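Local coordinates for spheroplast protein Y (Escherichia coli, PDB 3OEO) that probably acts as an ATP-independent periplasmic chaperone, suppressing protein aggregation and helping proteins refold as a cradle-shaped homodimer, at residues L32-Q38 with I106-Q111. Sequence-based numbering, arbitrary orientation.
Sequences LNLTDAQ and ILTPEQ. With CD (cadmium ion), chain E.
Three donors grip OE1 of Gln38: the amide NE2 of Gln111 at 3.2 Å from across the contact, and the backbone N and OG1 of Thr35, three residues earlier. The two LTxxQ motifs of the CpxP/Spy family, Leu34 to Gln38 and Leu107 to Gln111, meet here glutamine to glutamine. In each, Thr and Gln form a capping box at a helix start, though the bonds of the Thr108 and Gln111 box are weak; a threonine hydroxyl suits the task, as does a glutamine long enough to reach back to the threonine N, its CG set beside its own backbone N (chi1 -67° in Gln38). Around Gln38 OE1, Gln111 NE2 and Thr35 OG1 lie in the carbonyl plane on lone pairs, whereas Thr35 N, 2.7 Å away, sits above that plane. The glutamine chains arrive from opposite directions, their amide planes 41° apart, and Gln38 NE2 returns a weak bond of 2.8 Å to Gln111 OE1. A leucine in place of Gln38 would probably leave Thr35 N and OG1 without their shared acceptor and the Gln111 amide with weak bonds alone.

The branched apolar ends of Leu32 and Leu107 suit the flank of this pair: they cross at about a right angle, CD1 to CD2 at 3.7 Å, and Leu107 CD1 lies 3.7 Å from Gln38 NE2. The contact thus ties the loop before helix 38-49 to the start of helix 109-118. Asp36 binds a cadmium ion through both carboxylate oxygens. Gln111 NE2 makes one more, weak bond, 3.1 Å to the backbone O of Asn33.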
loop_
_atom_site.group_PDB
_atom_site.type_symbol
_atom_site.label_atom_id
_atom_site.label_comp_id
_atom_site.label_asym_id
_atom_site.label_seq_id
_atom_site.Cartn_x
_atom_site.Cartn_y
_atom_site.Cartn_z
ATOM N N LEU A 32 24.013 -0.552 -6.794
ATOM C CA LEU A 32 24.894 0.360 -7.520
ATOM C C LEU A 32 26.351 0.257 -7.065
ATOM O O LEU A 32 27.107 1.229 -7.155
ATOM C CB LEU A 32 24.386 1.800 -7.368
ATOM C CG LEU A 32 22.871 2.004 -7.267
ATOM C CD1 LEU A 32 22.578 3.404 -6.800
ATOM C CD2 LEU A 32 22.162 1.704 -8.586
ATOM N N ASN A 33 26.736 -0.932 -6.603
ATOM C CA ASN A 33 28.057 -1.169 -6.014
ATOM C C ASN A 33 28.442 -0.080 -5.017
ATOM O O ASN A 33 29.411 0.661 -5.207
ATOM C CB ASN A 33 29.129 -1.377 -7.093
ATOM C CG ASN A 33 29.128 -2.793 -7.653
ATOM O OD1 ASN A 33 28.213 -3.579 -7.397
ATOM N ND2 ASN A 33 30.161 -3.124 -8.422
ATOM N N LEU A 34 27.638 0.009 -3.964
ATOM C CA LEU A 34 27.831 0.968 -2.886
ATOM C C LEU A 34 28.993 0.572 -1.973
ATOM O O LEU A 34 29.399 -0.589 -1.943
ATOM C CB LEU A 34 26.539 1.109 -2.077
ATOM C CG LEU A 34 25.992 -0.091 -1.302
ATOM C CD1 LEU A 34 25.156 0.416 -0.155
ATOM C CD2 LEU A 34 25.183 -1.032 -2.190
ATOM N N THR A 35 29.512 1.545 -1.229
ATOM C CA THR A 35 30.669 1.329 -0.359
ATOM C C THR A 35 30.285 0.815 1.025
ATOM O O THR A 35 29.100 0.666 1.345
ATOM C CB THR A 35 31.508 2.620 -0.185
ATOM O OG1 THR A 35 30.698 3.641 0.414
ATOM C CG2 THR A 35 32.044 3.104 -1.532
ATOM N N ASP A 36 31.308 0.560 1.838
ATOM C CA ASP A 36 31.133 0.112 3.213
ATOM C C ASP A 36 30.747 1.233 4.180
ATOM O O ASP A 36 30.566 0.995 5.370
ATOM C CB ASP A 36 32.382 -0.626 3.705
ATOM C CG ASP A 36 32.354 -2.107 3.368
ATOM O OD1 ASP A 36 31.300 -2.751 3.567
ATOM O OD2 ASP A 36 33.389 -2.635 2.913
ATOM N N ALA A 37 30.609 2.449 3.668
ATOM C CA ALA A 37 30.110 3.553 4.474
ATOM C C ALA A 37 28.610 3.725 4.240
ATOM O O ALA A 37 27.867 4.091 5.156
ATOM C CB ALA A 37 30.860 4.833 4.140
ATOM N N GLN A 38 28.181 3.421 3.014
ATOM C CA GLN A 38 26.821 3.689 2.540
ATOM C C GLN A 38 25.726 2.872 3.238
ATOM O O GLN A 38 24.841 3.445 3.877
ATOM C CB GLN A 38 26.750 3.517 1.016
ATOM C CG GLN A 38 27.546 4.565 0.232
ATOM C CD GLN A 38 27.681 4.244 -1.251
ATOM O OE1 GLN A 38 28.786 4.057 -1.757
ATOM N NE2 GLN A 38 26.558 4.183 -1.953
ATOM N N ILE A 106 23.028 10.237 -0.220
ATOM C CA ILE A 106 24.213 9.565 0.303
ATOM C C ILE A 106 25.030 9.033 -0.868
ATOM O O ILE A 106 26.240 8.829 -0.757
ATOM C CB ILE A 106 23.843 8.405 1.246
ATOM C CG1 ILE A 106 23.036 8.924 2.435
ATOM C CG2 ILE A 106 25.096 7.675 1.732
ATOM C CD1 ILE A 106 22.524 7.833 3.351
ATOM N N LEU A 107 24.355 8.829 -1.995
ATOM C CA LEU A 107 24.982 8.314 -3.207
ATOM C C LEU A 107 26.089 9.208 -3.780
ATOM O O LEU A 107 26.376 10.292 -3.257
ATOM C CB LEU A 107 23.910 8.039 -4.272
ATOM C CG LEU A 107 23.436 6.611 -4.581
ATOM C CD1 LEU A 107 23.516 5.657 -3.391
ATOM C CD2 LEU A 107 22.025 6.649 -5.152
ATOM N N THR A 108 26.719 8.715 -4.843
ATOM C CA THR A 108 27.710 9.460 -5.603
ATOM C C THR A 108 27.151 9.677 -7.008
ATOM O O THR A 108 26.264 8.933 -7.433
ATOM C CB THR A 108 29.038 8.686 -5.707
ATOM O OG1 THR A 108 28.820 7.451 -6.404
ATOM C CG2 THR A 108 29.621 8.404 -4.321
ATOM N N PRO A 109 27.662 10.691 -7.734
ATOM C CA PRO A 109 27.262 10.947 -9.116
ATOM C C PRO A 109 27.253 9.710 -10.024
ATOM O O PRO A 109 26.348 9.566 -10.848
ATOM C CB PRO A 109 28.311 11.949 -9.586
ATOM C CG PRO A 109 28.598 12.742 -8.369
ATOM C CD PRO A 109 28.522 11.773 -7.218
ATOM N N GLU A 110 28.243 8.834 -9.875
ATOM C CA GLU A 110 28.305 7.610 -10.681
ATOM C C GLU A 110 27.281 6.566 -10.234
ATOM O O GLU A 110 26.893 5.692 -11.017
ATOM C CB GLU A 110 29.724 7.017 -10.707
ATOM C CG GLU A 110 30.369 6.759 -9.343
ATOM C CD GLU A 110 31.173 7.947 -8.822
ATOM O OE1 GLU A 110 32.391 7.788 -8.595
ATOM O OE2 GLU A 110 30.591 9.038 -8.637
ATOM N N GLN A 111 26.844 6.668 -8.979
ATOM C CA GLN A 111 25.839 5.761 -8.426
ATOM C C GLN A 111 24.417 6.276 -8.659
ATOM O O GLN A 111 23.547 5.516 -9.092
ATOM C CB GLN A 111 26.104 5.498 -6.941
ATOM C CG GLN A 111 27.301 4.584 -6.685
ATOM C CD GLN A 111 27.754 4.564 -5.227
ATOM O OE1 GLN A 111 27.276 5.338 -4.394
ATOM N NE2 GLN A 111 28.689 3.673 -4.918
HETATM CD CD CD E . 32.146 -5.132 2.755
HETATM O O HOH W 1 30.606 -4.373 1.511
HETATM O O HOH W 2 32.931 -6.986 2.021
#